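Local atomic coordinates of metal cation efflux system protein CzcD (Cupriavidus metallidurans, PDB entry 6VD9), a protein that binds and transports zinc, probably by efflux from the cytoplasm, and confers low-level metal resistance, here represented by its cytoplasmic C-terminal domain. Residues H25-T30 / S35-V40; T44-N47 / E51-P54; P54-M59 / V69-E74. All blocks are in the same frame, centred on the assembly; numbering follows the deposited sequence. Where two conformers were deposited one is given.

Contact 1 of 3, residues H25-T30 / S35-V40; sequences HIWALT and SLTVHV
H25 and W27 face T37 and S35 across two antiparallel strands, and in each pair the two residues bond each other's backbone N-H and C=O. At the first pair H25 N gives a nearly straight bond to T37 O (2.8 Å, 172° at the hydrogen), and T37 N answers to H25 O. At the second, W27 N binds S35 O and S35 N reaches W27 O at 2.8 Å. Two carbonyls take a further, weaker donor from carbon: L36 CA lies 3.1 Å from H25 O, and I26 CA approaches S35 O in the same manner.

The side chains alternate over the sheet. With CG held between its backbone N and carbonyl carbon (chi1 75°), the indole of W27 folds back over S35. There S35 CB makes a CH-pi contact 3.7 Å from the centroid of the six-membered ring, almost on the ring normal, while T37 CG2 meets the ring at its edge. I26 and L36, a non-hydrogen-bonded pair on the other face, lie side by side, their CD1 atoms 3.8 Å apart.

Strand 34-42 is the middle strand of the three: this hairpin flanks it with strand 18-28, and L36 and V38 bond through their backbones to strand 68-74. The W27 rings of the two subunits meet, as do their T37 side chains.

Contact 2 of 3, residues T44-N47 / E51-P54; sequences TAVN and EVLP
E51 reaches back from the end of the short helix 48-51 to the strand-to-helix connection and binds N47 twice over, once through its backbone and once through its side chain. E51 N donates to N47 O at 2.9 Å, in the carbonyl plane but bent to 136° at the hydrogen. In the opposite direction, N47 N donates to E51 OE1 at 2.9 Å, using the anti lone pair of that carboxylate oxygen. CG stands anti to the carbonyl carbon of E51 and the chain runs extended beyond it (chi2 -166°), which brings the carboxylate to N47 N. E51 CB and CG lie beside N47 O, and the same OE1 comes within 3.3 Å of V46 CA.

The apolar packing lies on the inner side. V46 CG2 abuts V52 CG2 at 3.8 Å, the two valine side chains crossing at about a right angle, and V52, which is buried, leans in turn on F73 of strand 68-74. The outer side is looser and wetter. A45 and E51 are exposed, and A45 comes no nearer to E51 than 4.2 Å from its O to E51 OE1. A single water fills in between them, donating to A45 O at 2.9 Å and to E51 OE1 at 2.7 Å, so that this oxygen accepts from both a backbone N-H and a water.

N47 also touches N47 of the second subunit, while its OD1 accepts from E49 N. That bond makes N47 the side-chain N-cap of helix 48-51, with E51 answering the N-cap N-H through its carboxylate: a capped, one-turn helix leading into the longer helix 53-64.

Contact 3 of 3, residues P54-M59 / V69-E74; sequences PELKQM and VTIQFE. With NI (nickel (II) ion), chain E.
L56 points from the helix toward the strand and meets two side chains there, I71 and F73. Its CB rests 3.8 Å from I71 CD1, and its CD1 branch reaches farther, to 4.1 Å from both I71 CD1 and I71 CG2. The two aliphatic chains cross at a slant. On I71, CG1 is anti to the carbonyl carbon (chi1 -62°), which leads CD1 out to L56 CB and leaves the CG2 branch beside F73. That branch stands 3.7 Å above the plane of the F73 ring, offset toward its rim; L56 CD1 approaches the ring obliquely, 4.1 Å from F73 CE1.

V69, I71 and F73 turn to helix 53-64, T70, Q72 and E74 to the other face. This suits the compact alpha-beta fold of the cytoplasmic dimerisation domain of CDF transporters, in which strand 68-74 runs parallel to strand 34-42. L53 adds to the apolar layer by packing on both I71 and F73.

On the far face, E74 carries its carboxylate to the nickel ion, with OE2 at 2.0 Å, while OE1 accepts a bond from a metal-bound water at 2.7 Å. H22 binds the metal too, H39 belongs to the same site with its ND1 close to E74 OE2 and the nickel, and three waters take further positions at 1.9 to 2.5 Å from the metal. E74 OE2 also forms a salt bridge with K57 NZ of the second subunit, which, like the nickel, would tend to stabilise its negative charge.

In the fold
The three contacts follow one another along a single chain and bring together one small domain. Contacts 1 and 3 join through the sheet, their centres about 12 Å apart: V40 N lies 2.7 Å from Q72 O, a probable hydrogen bond, and V40 packs on F73. Contact 2 shares P54 with contact 3, about 10 Å away between centres, and leads through that residue into the helix of contact 3. Contacts 1 and 2, about 21 Å apart, lie on opposite sides of the chain's centre. The nickel site draws H39 from contact 1 and E74 from contact 3, with H22 completing the set. All three contacts also touch the second subunit.

Contact 1 of 3, residues H25-T30 / S35-V40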
loop_
_atom_site.group_PDB
_atom_site.type_symbol
_atom_site.label_atom_id
_atom_site.label_comp_id
_atom_site.label_asym_id
_atom_site.label_seq_id
_atom_site.Cartn_x
_atom_site.Cartn_y
_atom_site.Cartn_z
ATOM N N HIS A 25 7.095 0.518 8.285
ATOM C CA HIS A 25 6.596 0.906 9.632
ATOM C C HIS A 25 5.731 -0.204 10.211
ATOM O O HIS A 25 4.855 -0.743 9.518
ATOM C CB HIS A 25 5.846 2.237 9.603
ATOM C CG HIS A 25 6.606 3.356 8.985
ATOM N ND1 HIS A 25 7.525 4.117 9.690
ATOM C CD2 HIS A 25 6.521 3.911 7.756
ATOM C CE1 HIS A 25 8.009 5.051 8.897
ATOM N NE2 HIS A 25 7.393 4.966 7.726
ATOM N N ILE A 26 5.997 -0.557 11.464
ATOM C CA ILE A 26 5.257 -1.656 12.135
ATOM C C ILE A 26 4.979 -1.136 13.543
ATOM O O ILE A 26 5.931 -0.713 14.245
ATOM C CB ILE A 26 5.999 -3.012 12.130
ATOM C CG1 ILE A 26 6.463 -3.494 10.756
ATOM C CG2 ILE A 26 5.118 -4.076 12.771
ATOM C CD1 ILE A 26 7.197 -4.825 10.822
ATOM N N TRP A 27 3.704 -0.991 13.851
ATOM C CA TRP A 27 3.261 -0.367 15.114
ATOM C C TRP A 27 2.034 -1.114 15.622
ATOM O O TRP A 27 1.425 -1.840 14.832
ATOM C CB TRP A 27 2.994 1.116 14.901
ATOM C CG TRP A 27 1.737 1.498 14.186
ATOM C CD1 TRP A 27 0.603 1.998 14.760
ATOM C CD2 TRP A 27 1.506 1.518 12.761
ATOM N NE1 TRP A 27 -0.327 2.310 13.801
ATOM C CE2 TRP A 27 0.199 2.025 12.564
ATOM C CE3 TRP A 27 2.262 1.152 11.635
ATOM C CZ2 TRP A 27 -0.364 2.179 11.297
ATOM C CZ3 TRP A 27 1.711 1.313 10.380
ATOM C CH2 TRP A 27 0.416 1.823 10.215
ATOM N N ALA A 28 1.686 -0.910 16.897
ATOM C CA ALA A 28 0.523 -1.553 17.551
ATOM C C ALA A 28 -0.701 -0.647 17.398
ATOM O O ALA A 28 -0.595 0.547 17.671
ATOM C CB ALA A 28 0.834 -1.827 19.009
ATOM N N LEU A 29 -1.814 -1.199 16.931
ATOM C CA LEU A 29 -3.134 -0.532 16.952
ATOM C C LEU A 29 -3.655 -0.529 18.392
ATOM O O LEU A 29 -3.112 -1.297 19.223
ATOM C CB LEU A 29 -4.090 -1.282 16.030
ATOM C CG LEU A 29 -3.673 -1.331 14.560
ATOM C CD1 LEU A 29 -4.581 -2.266 13.784
ATOM C CD2 LEU A 29 -3.676 0.058 13.947
ATOM N N THR A 30 -4.684 0.286 18.653
ATOM C CA THR A 30 -5.446 0.342 19.936
ATOM C C THR A 30 -5.756 -1.081 20.407
ATOM O O THR A 30 -5.672 -1.335 21.622
ATOM C CB THR A 30 -6.752 1.129 19.775
ATOM O OG1 THR A 30 -6.426 2.410 19.234
ATOM C CG2 THR A 30 -7.513 1.294 21.073
ATOM N N SER A 35 0.107 -3.419 12.949
ATOM C CA SER A 35 -0.194 -2.749 11.663
ATOM C C SER A 35 1.139 -2.560 10.937
ATOM O O SER A 35 2.121 -2.259 11.598
ATOM C CB SER A 35 -0.913 -1.456 11.888
ATOM O OG SER A 35 -1.271 -0.830 10.677
ATOM N N LEU A 36 1.162 -2.717 9.614
ATOM C CA LEU A 36 2.430 -2.616 8.846
ATOM C C LEU A 36 2.154 -1.774 7.614
ATOM O O LEU A 36 1.141 -2.026 6.953
ATOM C CB LEU A 36 2.908 -4.007 8.442
ATOM C CG LEU A 36 4.192 -4.068 7.605
ATOM C CD1 LEU A 36 4.948 -5.367 7.827
ATOM C CD2 LEU A 36 3.887 -3.918 6.128
ATOM N N THR A 37 3.058 -0.854 7.293
ATOM C CA THR A 37 3.046 -0.235 5.945
ATOM C C THR A 37 4.455 -0.405 5.403
ATOM O O THR A 37 5.410 -0.366 6.209
ATOM C CB THR A 37 2.576 1.223 5.944
ATOM O OG1 THR A 37 3.509 1.966 6.712
ATOM C CG2 THR A 37 1.203 1.397 6.568
ATOM N N VAL A 38 4.558 -0.494 4.089
ATOM C CA VAL A 38 5.885 -0.602 3.450
ATOM C C VAL A 38 5.769 -0.181 1.994
ATOM O O VAL A 38 4.692 -0.323 1.408
ATOM C CB VAL A 38 6.506 -1.997 3.649
ATOM C CG1 VAL A 38 5.757 -3.099 2.914
ATOM C CG2 VAL A 38 7.988 -1.992 3.308
ATOM N N HIS A 39 6.841 0.418 1.478
ATOM C CA HIS A 39 7.011 0.714 0.034
ATOM C C HIS A 39 7.971 -0.302 -0.603
ATOM O O HIS A 39 9.144 -0.352 -0.217
ATOM C CB HIS A 39 7.428 2.159 -0.201
ATOM C CG HIS A 39 6.404 3.152 0.229
ATOM N ND1 HIS A 39 6.121 4.272 -0.521
ATOM C CD2 HIS A 39 5.640 3.247 1.342
ATOM C CE1 HIS A 39 5.213 4.997 0.108
ATOM N NE2 HIS A 39 4.895 4.389 1.234
ATOM N N VAL A 40 7.497 -1.066 -1.574
ATOM C CA VAL A 40 8.307 -2.148 -2.203
ATOM C C VAL A 40 8.669 -1.733 -3.625
ATOM O O VAL A 40 7.762 -1.311 -4.408
ATOM C CB VAL A 40 7.573 -3.493 -2.174
ATOM C CG1 VAL A 40 8.275 -4.532 -3.018
ATOM C CG2 VAL A 40 7.400 -3.966 -0.734
#

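Contact 2 of 3, residues T44-N47 / E51-P54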
loop_
_atom_site.group_PDB
_atom_site.type_symbol
_atom_site.label_atom_id
_atom_site.label_comp_id
_atom_site.label_asym_id
_atom_site.label_seq_id
_atom_site.Cartn_x
_atom_site.Cartn_y
_atom_site.Cartn_z
ATOM N N THR A 44 11.089 -5.322 -12.643
ATOM C CA THR A 44 10.395 -4.986 -13.915
ATOM C C THR A 44 9.660 -6.194 -14.540
ATOM O O THR A 44 8.753 -5.942 -15.390
ATOM C CB THR A 44 11.360 -4.385 -14.946
ATOM O OG1 THR A 44 12.396 -5.346 -15.136
ATOM C CG2 THR A 44 11.888 -3.036 -14.546
ATOM N N ALA A 45 10.025 -7.455 -14.262
ATOM C CA ALA A 45 9.425 -8.608 -14.966
ATOM C C ALA A 45 8.082 -9.020 -14.352
ATOM O O ALA A 45 7.417 -9.847 -14.974
ATOM C CB ALA A 45 10.386 -9.778 -15.027
ATOM N N VAL A 46 7.664 -8.465 -13.214
ATOM C CA VAL A 46 6.471 -8.997 -12.489
ATOM C C VAL A 46 5.450 -7.874 -12.281
ATOM O O VAL A 46 5.849 -6.760 -12.098
ATOM C CB VAL A 46 6.825 -9.672 -11.153
ATOM C CG1 VAL A 46 7.861 -10.752 -11.384
ATOM C CG2 VAL A 46 7.292 -8.678 -10.098
ATOM N N ASN A 47 4.183 -8.200 -12.437
ATOM C CA ASN A 47 3.064 -7.327 -12.019
ATOM C C ASN A 47 2.820 -7.619 -10.546
ATOM O O ASN A 47 2.305 -8.693 -10.245
ATOM C CB ASN A 47 1.846 -7.568 -12.882
ATOM C CG ASN A 47 0.651 -6.788 -12.388
ATOM O OD1 ASN A 47 0.709 -6.190 -11.310
ATOM N ND2 ASN A 47 -0.429 -6.829 -13.147
ATOM N N GLU A 51 1.503 -10.935 -8.575
ATOM C CA GLU A 51 2.670 -11.851 -8.526
ATOM C C GLU A 51 3.534 -11.709 -7.264
ATOM O O GLU A 51 4.471 -12.546 -7.100
ATOM C CB GLU A 51 3.485 -11.640 -9.796
ATOM C CG GLU A 51 2.701 -11.926 -11.075
ATOM C CD GLU A 51 3.546 -12.053 -12.333
ATOM O OE1 GLU A 51 3.919 -11.034 -12.888
ATOM O OE2 GLU A 51 3.809 -13.228 -12.785
ATOM N N VAL A 52 3.300 -10.668 -6.448
ATOM C CA VAL A 52 4.065 -10.373 -5.217
ATOM C C VAL A 52 3.087 -10.122 -4.064
ATOM O O VAL A 52 3.344 -10.639 -2.977
ATOM C CB VAL A 52 5.018 -9.190 -5.439
ATOM C CG1 VAL A 52 5.836 -8.955 -4.197
ATOM C CG2 VAL A 52 5.962 -9.455 -6.615
ATOM N N LEU A 53 2.044 -9.299 -4.255
ATOM C CA LEU A 53 1.173 -8.892 -3.103
ATOM C C LEU A 53 0.605 -10.110 -2.368
ATOM O O LEU A 53 0.613 -10.155 -1.142
ATOM C CB LEU A 53 0.090 -7.941 -3.594
ATOM C CG LEU A 53 -0.880 -7.418 -2.531
ATOM C CD1 LEU A 53 -0.126 -6.724 -1.407
ATOM C CD2 LEU A 53 -1.838 -6.453 -3.143
ATOM N N PRO A 54 0.058 -11.130 -3.060
ATOM C CA PRO A 54 -0.537 -12.261 -2.353
ATOM C C PRO A 54 0.502 -13.022 -1.523
ATOM O O PRO A 54 0.181 -13.420 -0.402
ATOM C CB PRO A 54 -1.113 -13.154 -3.472
ATOM C CG PRO A 54 -1.195 -12.262 -4.675
ATOM C CD PRO A 54 -0.093 -11.226 -4.514
HETATM O O HOH W 1 4.694 -10.721 -15.482
#

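Contact 3 of 3, residues P54-M59 / V69-E74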
loop_
_atom_site.group_PDB
_atom_site.type_symbol
_atom_site.label_atom_id
_atom_site.label_comp_id
_atom_site.label_asym_id
_atom_site.label_seq_id
_atom_site.Cartn_x
_atom_site.Cartn_y
_atom_site.Cartn_z
ATOM N N PRO A 54 0.058 -11.130 -3.060
ATOM C CA PRO A 54 -0.537 -12.261 -2.353
ATOM C C PRO A 54 0.502 -13.022 -1.523
ATOM O O PRO A 54 0.181 -13.420 -0.402
ATOM C CB PRO A 54 -1.113 -13.154 -3.472
ATOM C CG PRO A 54 -1.195 -12.262 -4.675
ATOM C CD PRO A 54 -0.093 -11.226 -4.514
ATOM N N GLU A 55 1.734 -13.150 -2.044
ATOM C CA GLU A 55 2.850 -13.826 -1.332
ATOM C C GLU A 55 3.267 -13.016 -0.105
ATOM O O GLU A 55 3.495 -13.617 0.947
ATOM C CB GLU A 55 4.041 -14.052 -2.259
ATOM C CG GLU A 55 3.715 -15.028 -3.374
ATOM C CD GLU A 55 2.937 -14.572 -4.602
ATOM O OE1 GLU A 55 2.483 -13.389 -4.688
ATOM O OE2 GLU A 55 2.758 -15.451 -5.515
ATOM N N LEU A 56 3.388 -11.685 -0.216
ATOM C CA LEU A 56 3.722 -10.859 0.971
ATOM C C LEU A 56 2.593 -10.956 2.011
ATOM O O LEU A 56 2.921 -11.050 3.177
ATOM C CB LEU A 56 3.972 -9.412 0.560
ATOM C CG LEU A 56 5.251 -9.160 -0.241
ATOM C CD1 LEU A 56 5.286 -7.719 -0.729
ATOM C CD2 LEU A 56 6.477 -9.413 0.612
ATOM N N LYS A 57 1.342 -10.857 1.609
ATOM C CA LYS A 57 0.192 -10.966 2.556
ATOM C C LYS A 57 0.298 -12.318 3.287
ATOM O O LYS A 57 0.181 -12.327 4.519
ATOM C CB LYS A 57 -1.151 -10.823 1.842
ATOM C CG LYS A 57 -1.519 -9.402 1.385
ATOM C CD LYS A 57 -2.717 -9.421 0.457
ATOM C CE LYS A 57 -3.314 -8.069 0.135
ATOM N NZ LYS A 57 -4.499 -8.193 -0.765
ATOM N N GLN A 58 0.493 -13.410 2.556
ATOM C CA GLN A 58 0.515 -14.801 3.098
ATOM C C GLN A 58 1.667 -14.932 4.106
ATOM O O GLN A 58 1.433 -15.366 5.247
ATOM C CB GLN A 58 0.597 -15.795 1.933
ATOM C CG GLN A 58 0.771 -17.262 2.328
ATOM C CD GLN A 58 1.087 -18.145 1.132
ATOM O OE1 GLN A 58 1.920 -17.832 0.268
ATOM N NE2 GLN A 58 0.431 -19.293 1.079
ATOM N N MET A 59 2.850 -14.423 3.754
ATOM C CA MET A 59 4.065 -14.554 4.590
ATOM C C MET A 59 3.887 -13.716 5.858
ATOM O O MET A 59 4.307 -14.155 6.953
ATOM C CB MET A 59 5.309 -14.144 3.788
ATOM C CG MET A 59 6.550 -14.021 4.629
ATOM S SD MET A 59 6.711 -12.426 5.413
ATOM C CE MET A 59 6.996 -11.356 3.995
ATOM N N VAL A 69 -2.262 -4.747 6.803
ATOM C CA VAL A 69 -1.120 -4.448 5.890
ATOM C C VAL A 69 -1.523 -3.451 4.800
ATOM O O VAL A 69 -2.618 -3.554 4.230
ATOM C CB VAL A 69 -0.611 -5.775 5.308
ATOM C CG1 VAL A 69 0.307 -5.607 4.122
ATOM C CG2 VAL A 69 0.054 -6.616 6.382
ATOM N N THR A 70 -0.603 -2.550 4.461
ATOM C CA THR A 70 -0.741 -1.674 3.269
ATOM C C THR A 70 0.625 -1.654 2.607
ATOM O O THR A 70 1.596 -1.181 3.233
ATOM C CB THR A 70 -1.243 -0.261 3.595
ATOM O OG1 THR A 70 -2.404 -0.395 4.422
ATOM C CG2 THR A 70 -1.612 0.519 2.352
ATOM N N ILE A 71 0.693 -2.232 1.435
ATOM C CA ILE A 71 1.950 -2.423 0.674
ATOM C C ILE A 71 1.811 -1.631 -0.623
ATOM O O ILE A 71 0.878 -1.933 -1.411
ATOM C CB ILE A 71 2.251 -3.902 0.427
ATOM C CG1 ILE A 71 2.441 -4.626 1.755
ATOM C CG2 ILE A 71 3.449 -4.033 -0.525
ATOM C CD1 ILE A 71 2.374 -6.148 1.667
ATOM N N GLN A 72 2.681 -0.647 -0.833
ATOM C CA GLN A 72 2.725 0.115 -2.102
ATOM C C GLN A 72 3.904 -0.373 -2.936
ATOM O O GLN A 72 4.946 -0.605 -2.378
ATOM C CB GLN A 72 2.827 1.606 -1.805
ATOM C CG GLN A 72 2.978 2.506 -3.015
ATOM C CD GLN A 72 2.957 3.963 -2.580
ATOM O OE1 GLN A 72 2.053 4.404 -1.885
ATOM N NE2 GLN A 72 3.947 4.758 -2.961
ATOM N N PHE A 73 3.693 -0.557 -4.231
ATOM C CA PHE A 73 4.775 -0.937 -5.170
ATOM C C PHE A 73 5.182 0.240 -6.055
ATOM O O PHE A 73 4.282 0.946 -6.589
ATOM C CB PHE A 73 4.314 -2.114 -6.002
ATOM C CG PHE A 73 3.985 -3.345 -5.214
ATOM C CD1 PHE A 73 5.000 -4.122 -4.675
ATOM C CD2 PHE A 73 2.667 -3.786 -5.088
ATOM C CE1 PHE A 73 4.693 -5.317 -4.050
ATOM C CE2 PHE A 73 2.366 -4.949 -4.404
ATOM C CZ PHE A 73 3.387 -5.700 -3.857
ATOM N N GLU A 74 6.498 0.377 -6.261
ATOM C CA GLU A 74 7.143 1.373 -7.165
ATOM C C GLU A 74 8.145 0.632 -8.065
ATOM O O GLU A 74 8.546 -0.488 -7.719
ATOM C CB GLU A 74 7.879 2.442 -6.360
ATOM C CG GLU A 74 7.071 3.041 -5.231
ATOM C CD GLU A 74 7.935 3.737 -4.190
ATOM O OE1 GLU A 74 9.169 3.843 -4.417
ATOM O OE2 GLU A 74 7.388 4.135 -3.132
HETATM NI NI NI E . 8.280 5.215 -1.737
HETATM O O HOH W 2 9.738 6.199 -3.152
HETATM O O HOH W 3 8.656 6.885 0.078
HETATM O O HOH W 4 7.068 6.386 -2.602
#